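Local structure of chitin-binding type-4 domain-containing protein (Photorhabdus laumondii subsp. laumondii, 6T5Z) at residues D63-D68 with Q145-I150; Q83-I88 with S131-N136; T92-Y97 with F120-Y125. The protein is a copper-dependent lytic polysaccharide monooxygenase of family AA10 that probably cleaves chitin oxidatively. One frame throughout, in Å; residues are numbered along the deposited sequence. Where two conformers were deposited one is given.

Contact 1 (D63-D68 with Q145-I150); sequences DAQTED and QGYHVI
Gln-65 and Tyr-147 reach toward each other from opposite directions, and their polar ends meet. The amide NE2 of Gln-65 donates to OH of Tyr-147 at 3.0 Å, with a nearly straight N-H...O angle of 170°. The phenol oxygen lies in the plane of the amide. The ring itself is turned, with amide and ring planes 40° apart. Gln-65 gets there through a bend at its second torsion (chi2 53°), which swings the amide toward the phenol. Farther along the loop, the backbone of Thr-66 and Glu-67 passes the CE2 corner of the ring. Thr-66 O is 4.2 Å from Tyr-147 CE2, a loose packing distance. A water joins the same two segments. It donates to Thr-66 O at 2.8 Å and to Tyr-147 OH at 2.9 Å. Val-149 adds only slight packing, with CG2 4.5 Å from Gln-65 OE1. Both ends of the Gln-65 amide have further partners: NE2 also binds Pro-106 O, and OE1 takes a bond from Arg-10. Tyr-147 OH is bound to Asp-168 on strand 161-172. This small polar network, away from the copper site, ties the loop before strand 73-76 to the chain entering strand 148-156. The phenol oxygen is gripped by the amide, the water and a carboxylate. It accepts from the amide and the water, and is therefore probably the donor to Asp-168.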
# COMPACT_ATOMS: atom_id res chain seq x y z
N ASP A 63 -5.73 1.77 -10.56
CA ASP A 63 -4.60 1.36 -11.40
C ASP A 63 -4.13 2.47 -12.33
O ASP A 63 -3.09 2.31 -12.98
CB ASP A 63 -4.98 0.11 -12.19
CG ASP A 63 -5.15 -1.09 -11.30
OD1 ASP A 63 -4.39 -1.21 -10.30
OD2 ASP A 63 -6.05 -1.92 -11.57
N ALA A 64 -4.85 3.58 -12.40
CA ALA A 64 -4.36 4.72 -13.16
C ALA A 64 -3.03 5.16 -12.57
O ALA A 64 -2.84 5.11 -11.35
CB ALA A 64 -5.37 5.86 -13.11
N GLN A 65 -2.10 5.57 -13.43
CA GLN A 65 -0.78 6.01 -12.95
C GLN A 65 -0.29 7.15 -13.84
O GLN A 65 0.13 6.94 -14.98
CB GLN A 65 0.22 4.86 -12.92
CG GLN A 65 1.51 5.21 -12.20
CD GLN A 65 1.26 5.77 -10.81
OE1 GLN A 65 0.64 5.11 -9.96
NE2 GLN A 65 1.72 6.99 -10.57
N THR A 66 -0.39 8.37 -13.31
CA THR A 66 0.22 9.55 -13.89
C THR A 66 0.77 10.38 -12.74
O THR A 66 0.38 10.20 -11.58
CB THR A 66 -0.76 10.42 -14.70
OG1 THR A 66 -1.70 11.03 -13.81
CG2 THR A 66 -1.52 9.59 -15.74
N GLU A 67 1.68 11.30 -13.06
CA GLU A 67 2.18 12.23 -12.05
C GLU A 67 1.06 13.05 -11.42
O GLU A 67 1.15 13.42 -10.25
CB GLU A 67 3.22 13.16 -12.65
CG GLU A 67 4.54 12.48 -12.95
CD GLU A 67 5.52 13.39 -13.68
OE1 GLU A 67 5.54 13.38 -14.93
OE2 GLU A 67 6.25 14.14 -12.99
N ASP A 68 0.00 13.34 -12.19
CA ASP A 68 -1.05 14.25 -11.76
C ASP A 68 -2.19 13.58 -11.01
O ASP A 68 -2.98 14.28 -10.37
CB ASP A 68 -1.63 15.00 -12.98
CG ASP A 68 -1.83 14.09 -14.21
OD1 ASP A 68 -0.91 14.03 -15.06
OD2 ASP A 68 -2.89 13.44 -14.31
N GLN A 145 14.01 10.40 -2.86
CA GLN A 145 13.36 11.69 -2.87
C GLN A 145 12.37 11.68 -4.02
O GLN A 145 12.44 10.84 -4.92
CB GLN A 145 14.37 12.83 -3.01
CG GLN A 145 15.29 12.69 -4.21
CD GLN A 145 16.49 13.61 -4.13
OE1 GLN A 145 17.33 13.48 -3.24
NE2 GLN A 145 16.56 14.56 -5.07
N GLY A 146 11.44 12.62 -3.97
CA GLY A 146 10.51 12.81 -5.06
C GLY A 146 9.27 11.95 -4.89
O GLY A 146 8.98 11.43 -3.80
N TYR A 147 8.54 11.80 -5.99
CA TYR A 147 7.29 11.04 -5.98
C TYR A 147 7.60 9.55 -6.03
O TYR A 147 8.24 9.08 -6.97
CB TYR A 147 6.40 11.46 -7.15
CG TYR A 147 5.12 10.65 -7.32
CD1 TYR A 147 4.45 10.09 -6.23
CD2 TYR A 147 4.58 10.44 -8.59
CE1 TYR A 147 3.27 9.35 -6.41
CE2 TYR A 147 3.42 9.72 -8.78
CZ TYR A 147 2.77 9.17 -7.68
OH TYR A 147 1.61 8.46 -7.91
N HIS A 148 7.12 8.82 -5.02
CA HIS A 148 7.27 7.37 -4.94
C HIS A 148 6.00 6.76 -4.39
O HIS A 148 5.25 7.40 -3.65
CB HIS A 148 8.45 6.99 -4.04
CG HIS A 148 9.77 7.25 -4.68
ND1 HIS A 148 10.28 6.44 -5.66
CD2 HIS A 148 10.66 8.26 -4.52
CE1 HIS A 148 11.44 6.91 -6.06
NE2 HIS A 148 11.70 8.02 -5.39
N VAL A 149 5.76 5.50 -4.76
CA VAL A 149 4.61 4.74 -4.28
C VAL A 149 5.13 3.65 -3.36
O VAL A 149 6.07 2.93 -3.71
CB VAL A 149 3.80 4.15 -5.44
CG1 VAL A 149 2.71 3.22 -4.90
CG2 VAL A 149 3.19 5.27 -6.28
N ILE A 150 4.51 3.53 -2.19
CA ILE A 150 4.83 2.50 -1.22
C ILE A 150 3.70 1.49 -1.25
O ILE A 150 2.52 1.88 -1.25
CB ILE A 150 5.03 3.11 0.18
CG1 ILE A 150 6.30 3.97 0.20
CG2 ILE A 150 5.04 2.00 1.26
CD1 ILE A 150 6.52 4.83 1.43
O HOH W 1 0.03 10.73 -8.88

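Contact 2 (Q83-I88 with S131-N136); sequences QWEIMI and SSRVIN
The guanidinium of Arg-133 takes the amide oxygen of Gln-83 at its edge, though tilted from its plane. NH1 donates to Gln-83 OE1 at 2.9 Å, but the bond is bent, with an angle of 138° at the hydrogen. The donor stands above the amide carbonyl plane, and the two flat groups are turned 71° apart. Gln-83 runs extended beyond CG, which carries its amide across the aliphatic part of Arg-133; CD of Arg-133 packs 3.6 Å from CD of Gln-83. Glu-85 lies beside Arg-133 and points the same way. Its carboxylate touches the methylene chain, OE2 to Arg-133 CD 3.9 Å, while the charged ends stay apart. The indole of Trp-84 meets Asn-136 obliquely, with OD1 3.8 Å from Trp-84 CD1. Trp-84 NE1 and Asn-136 OD1 both hydrogen-bond to Tyr-97 OH. Between the two faces the strands run antiparallel. Trp-84 and Val-134 form a hydrogen-bonded pair, Trp-84 N to Val-134 O being 2.8 Å and Val-134 N to Trp-84 O 3.0 Å. Ile-86 N continues the pattern to Ser-132 O at 2.8 Å. On the side of Trp-84, Ile-86 CG1 packs on Val-134 CG2 at 4.2 Å. The two faces of this edge of the three-stranded sheet therefore differ. Gln-83, Glu-85 and Arg-133 make a polar, partly solvent-exposed surface. There Glu-85 may stabilise the arginine charge at a distance, though its carboxylate also lies close to that of Asp-5. Trp-84, Ile-86 and Val-134 turn into the core against Trp-95.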
# COMPACT_ATOMS: atom_id res chain seq x y z
N GLN A 83 0.43 3.04 9.94
CA GLN A 83 -0.66 2.67 10.83
C GLN A 83 -1.78 2.02 10.02
O GLN A 83 -2.30 2.63 9.08
CB GLN A 83 -1.21 3.88 11.58
CG GLN A 83 -2.32 3.55 12.56
CD GLN A 83 -2.77 4.77 13.34
OE1 GLN A 83 -2.41 4.96 14.50
NE2 GLN A 83 -3.56 5.64 12.68
N TRP A 84 -2.14 0.80 10.41
CA TRP A 84 -3.29 0.08 9.85
C TRP A 84 -4.48 0.17 10.80
O TRP A 84 -4.33 -0.01 12.01
CB TRP A 84 -2.97 -1.39 9.62
CG TRP A 84 -2.06 -1.74 8.46
CD1 TRP A 84 -0.71 -1.60 8.40
CD2 TRP A 84 -2.46 -2.33 7.22
NE1 TRP A 84 -0.24 -2.06 7.20
CE2 TRP A 84 -1.30 -2.52 6.45
CE3 TRP A 84 -3.70 -2.72 6.68
CZ2 TRP A 84 -1.33 -3.05 5.17
CZ3 TRP A 84 -3.73 -3.26 5.40
CH2 TRP A 84 -2.55 -3.42 4.67
N GLU A 85 -5.66 0.41 10.22
CA GLU A 85 -6.95 0.24 10.90
C GLU A 85 -7.47 -1.14 10.51
O GLU A 85 -7.75 -1.40 9.33
CB GLU A 85 -7.93 1.35 10.51
CG GLU A 85 -7.43 2.76 10.76
CD GLU A 85 -7.49 3.18 12.23
OE1 GLU A 85 -7.97 2.39 13.06
OE2 GLU A 85 -7.07 4.31 12.55
N ILE A 86 -7.56 -2.03 11.49
CA ILE A 86 -7.90 -3.43 11.25
C ILE A 86 -9.39 -3.59 11.57
O ILE A 86 -9.78 -3.83 12.71
CB ILE A 86 -7.03 -4.35 12.10
CG1 ILE A 86 -5.56 -4.09 11.79
CG2 ILE A 86 -7.41 -5.83 11.89
CD1 ILE A 86 -5.19 -4.32 10.33
N MET A 87 -10.24 -3.43 10.54
CA MET A 87 -11.68 -3.50 10.77
C MET A 87 -12.13 -4.91 11.13
O MET A 87 -13.05 -5.09 11.92
CB MET A 87 -12.43 -3.01 9.54
CG MET A 87 -12.28 -1.54 9.28
SD MET A 87 -13.33 -1.08 7.91
CE MET A 87 -14.96 -1.23 8.64
N ILE A 88 -11.50 -5.93 10.54
CA ILE A 88 -11.76 -7.32 10.93
C ILE A 88 -10.41 -7.98 11.17
O ILE A 88 -9.58 -8.08 10.25
CB ILE A 88 -12.57 -8.08 9.87
CG1 ILE A 88 -13.89 -7.36 9.59
CG2 ILE A 88 -12.84 -9.50 10.34
CD1 ILE A 88 -14.70 -7.97 8.47
N SER A 131 -4.08 -6.56 17.17
CA SER A 131 -5.05 -5.64 17.73
C SER A 131 -5.79 -4.93 16.60
O SER A 131 -5.53 -5.14 15.41
CB SER A 131 -4.36 -4.65 18.67
OG SER A 131 -3.36 -3.92 18.00
N SER A 132 -6.73 -4.06 16.97
CA SER A 132 -7.58 -3.42 15.97
C SER A 132 -6.92 -2.21 15.30
O SER A 132 -7.44 -1.70 14.30
CB SER A 132 -8.90 -3.02 16.62
OG SER A 132 -9.57 -4.19 17.06
N ARG A 133 -5.79 -1.75 15.83
CA ARG A 133 -4.97 -0.74 15.19
C ARG A 133 -3.52 -1.17 15.35
O ARG A 133 -3.11 -1.57 16.45
CB ARG A 133 -5.21 0.65 15.80
CG ARG A 133 -4.47 1.77 15.12
CD ARG A 133 -4.99 3.13 15.59
NE ARG A 133 -4.92 3.23 17.03
CZ ARG A 133 -3.82 3.52 17.72
NH1 ARG A 133 -2.68 3.75 17.08
NH2 ARG A 133 -3.86 3.60 19.04
N VAL A 134 -2.75 -1.14 14.26
CA VAL A 134 -1.40 -1.69 14.23
C VAL A 134 -0.46 -0.63 13.68
O VAL A 134 -0.78 0.04 12.70
CB VAL A 134 -1.34 -2.97 13.38
CG1 VAL A 134 0.11 -3.35 13.10
CG2 VAL A 134 -2.08 -4.09 14.08
N ILE A 135 0.71 -0.49 14.30
CA ILE A 135 1.74 0.43 13.83
C ILE A 135 3.02 -0.34 13.54
O ILE A 135 3.51 -1.09 14.39
CB ILE A 135 2.00 1.57 14.84
CG1 ILE A 135 0.82 2.55 14.86
CG2 ILE A 135 3.28 2.29 14.49
CD1 ILE A 135 1.03 3.74 15.78
N ASN A 136 3.56 -0.16 12.33
CA ASN A 136 4.84 -0.76 11.94
C ASN A 136 5.88 0.35 11.79
O ASN A 136 5.68 1.28 11.00
CB ASN A 136 4.72 -1.52 10.62
CG ASN A 136 3.61 -2.56 10.64
OD1 ASN A 136 2.74 -2.56 9.77
ND2 ASN A 136 3.66 -3.46 11.62
O HOH W 2 -11.10 -4.95 14.93

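Contact 3 (T92-Y97 with F120-Y125); sequences TSSWEY and FCFEDY
An antiparallel pair of strands, 94-97 with 121-125, carries an aromatic row on the face that packs into the core of the LPMO beta-sandwich. At one end Trp-95 and Tyr-125 form a T-shaped (edge-to-face) pair. The indole edge points at the phenol ring, with planes 82° apart and the five-membered ring centroid 4.4 Å from the Tyr-125 centroid. NE1 of Trp-95 stands over the centre of the Tyr-125 face, and its nearest ring atom is CD1 of Tyr-125 at 3.2 Å. Thr-92 CG2 lies over one face of the indole, toward its rim, and also packs on Tyr-125 CB at 3.8 Å. The backbone pairs Trp-95 with Glu-123 through two bonds, Trp-95 N to Glu-123 O at 3.0 Å and Glu-123 N to Trp-95 O at 2.8 Å. Tyr-97 N is held by Cys-121 O, and Tyr-97 O receives Phe-120 N. Phe-120 and Cys-121 both face Tyr-97, a classic beta bulge. Phe-120 CG sits between its backbone N and carbonyl carbon (chi1 67°), and this brings CZ against Tyr-97 CB at 3.6 Å. Cys-121 SG lies oblique to the Tyr-97 ring, 5.3 Å from its centroid, and is bonded to Cys-138 in a disulfide. On the other face, Phe-122 packs by CZ on Ser-94 CB at 3.5 Å. Its edge meets OE1 of Glu-96, with carboxylate and ring planes 68° apart. Trp-95 stacks on Trp-154 and meets Trp-84. Such tightly paired strands with an aromatic inner face fit the immunoglobulin-like beta-sandwich core of AA10 LPMOs.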
# COMPACT_ATOMS: atom_id res chain seq x y z
N THR A 92 -2.10 -13.25 11.57
CA THR A 92 -1.25 -12.48 10.68
C THR A 92 0.14 -13.10 10.56
O THR A 92 0.81 -13.33 11.57
CB THR A 92 -1.13 -11.04 11.21
OG1 THR A 92 -2.43 -10.43 11.17
CG2 THR A 92 -0.15 -10.23 10.37
N SER A 93 0.57 -13.36 9.32
CA SER A 93 1.95 -13.76 9.08
C SER A 93 2.90 -12.57 9.23
O SER A 93 3.92 -12.66 9.91
CB SER A 93 2.11 -14.37 7.69
OG SER A 93 1.47 -15.63 7.59
N SER A 94 2.57 -11.44 8.59
CA SER A 94 3.52 -10.34 8.55
C SER A 94 2.86 -9.07 8.05
O SER A 94 1.77 -9.09 7.48
CB SER A 94 4.70 -10.67 7.63
OG SER A 94 4.24 -10.78 6.29
N TRP A 95 3.57 -7.97 8.27
CA TRP A 95 3.35 -6.66 7.66
C TRP A 95 4.62 -6.32 6.91
O TRP A 95 5.71 -6.42 7.47
CB TRP A 95 3.07 -5.59 8.72
CG TRP A 95 2.15 -6.07 9.79
CD1 TRP A 95 2.48 -6.79 10.91
CD2 TRP A 95 0.73 -5.89 9.83
NE1 TRP A 95 1.35 -7.06 11.64
CE2 TRP A 95 0.27 -6.51 11.00
CE3 TRP A 95 -0.19 -5.25 8.99
CZ2 TRP A 95 -1.08 -6.53 11.36
CZ3 TRP A 95 -1.52 -5.27 9.34
CH2 TRP A 95 -1.96 -5.91 10.51
N GLU A 96 4.51 -5.93 5.64
CA GLU A 96 5.72 -5.64 4.89
C GLU A 96 5.46 -4.52 3.90
O GLU A 96 4.31 -4.24 3.53
CB GLU A 96 6.25 -6.88 4.17
CG GLU A 96 5.36 -7.37 3.07
CD GLU A 96 5.96 -8.54 2.29
OE1 GLU A 96 7.06 -9.01 2.63
OE2 GLU A 96 5.30 -8.99 1.33
N TYR A 97 6.54 -3.88 3.46
CA TYR A 97 6.46 -2.64 2.68
C TYR A 97 7.48 -2.67 1.56
O TYR A 97 8.66 -2.98 1.80
CB TYR A 97 6.65 -1.42 3.59
CG TYR A 97 5.59 -1.38 4.65
CD1 TYR A 97 5.75 -2.04 5.86
CD2 TYR A 97 4.38 -0.72 4.42
CE1 TYR A 97 4.74 -2.05 6.83
CE2 TYR A 97 3.38 -0.71 5.36
CZ TYR A 97 3.56 -1.38 6.55
OH TYR A 97 2.55 -1.36 7.49
N PHE A 120 11.47 -3.10 1.89
CA PHE A 120 12.41 -2.36 2.73
C PHE A 120 12.05 -2.43 4.20
O PHE A 120 12.82 -1.93 5.03
CB PHE A 120 12.48 -0.88 2.31
CG PHE A 120 11.21 -0.10 2.56
CD1 PHE A 120 10.99 0.55 3.77
CD2 PHE A 120 10.25 -0.01 1.57
CE1 PHE A 120 9.83 1.28 3.98
CE2 PHE A 120 9.09 0.73 1.76
CZ PHE A 120 8.87 1.36 2.97
N CYS A 121 10.92 -3.04 4.55
CA CYS A 121 10.52 -3.13 5.94
C CYS A 121 9.65 -4.37 6.10
O CYS A 121 8.79 -4.63 5.25
CB CYS A 121 9.77 -1.86 6.38
SG CYS A 121 9.28 -1.83 8.12
N PHE A 122 9.88 -5.14 7.16
CA PHE A 122 9.20 -6.42 7.34
C PHE A 122 9.06 -6.69 8.83
O PHE A 122 10.06 -6.72 9.55
CB PHE A 122 9.99 -7.56 6.67
CG PHE A 122 9.30 -8.89 6.73
CD1 PHE A 122 9.49 -9.74 7.82
CD2 PHE A 122 8.52 -9.34 5.67
CE1 PHE A 122 8.85 -10.98 7.87
CE2 PHE A 122 7.89 -10.57 5.72
CZ PHE A 122 8.07 -11.40 6.82
N GLU A 123 7.82 -6.91 9.28
CA GLU A 123 7.55 -7.24 10.67
C GLU A 123 6.80 -8.57 10.73
O GLU A 123 5.68 -8.67 10.22
CB GLU A 123 6.76 -6.13 11.36
CG GLU A 123 6.55 -6.40 12.84
CD GLU A 123 5.98 -5.20 13.60
OE1 GLU A 123 6.09 -4.05 13.10
OE2 GLU A 123 5.43 -5.42 14.70
N ASP A 124 7.43 -9.57 11.33
CA ASP A 124 6.86 -10.90 11.46
C ASP A 124 5.93 -10.95 12.67
O ASP A 124 6.33 -10.59 13.78
CB ASP A 124 8.02 -11.91 11.60
CG ASP A 124 7.59 -13.36 11.50
OD1 ASP A 124 6.40 -13.69 11.68
OD2 ASP A 124 8.48 -14.21 11.25
N TYR A 125 4.67 -11.35 12.46
CA TYR A 125 3.71 -11.45 13.55
C TYR A 125 3.48 -12.88 14.02
O TYR A 125 2.69 -13.09 14.95
CB TYR A 125 2.37 -10.83 13.15
CG TYR A 125 2.05 -9.55 13.88
CD1 TYR A 125 3.00 -8.54 14.00
CD2 TYR A 125 0.80 -9.34 14.44
CE1 TYR A 125 2.71 -7.36 14.66
CE2 TYR A 125 0.49 -8.16 15.09
CZ TYR A 125 1.45 -7.17 15.20
OH TYR A 125 1.14 -6.00 15.86

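Contacts 2 and 3 are neighbours, with centres about 13 Å apart. Tyr-97 OH of contact 3 probably hydrogen-bonds to Asn-136 OD1 (2.6 Å) and to Trp-84 NE1 (2.9 Å) of contact 2. Ile-86 CD1 also packs on Trp-95 CH2 at 3.6 Å, so the two sheets meet through these side chains. Contact 2 is nearer the copper: the side chain of Ile-86 is about 7 Å from a bound copper ion, the metal held by His-1 and His-90, against about 10 Å for Thr-92 of contact 3. Contact 1 lies across the chain's centre from both. It touches contact 3 through Ile-150, but its centre is about 25 Å from that of contact 2.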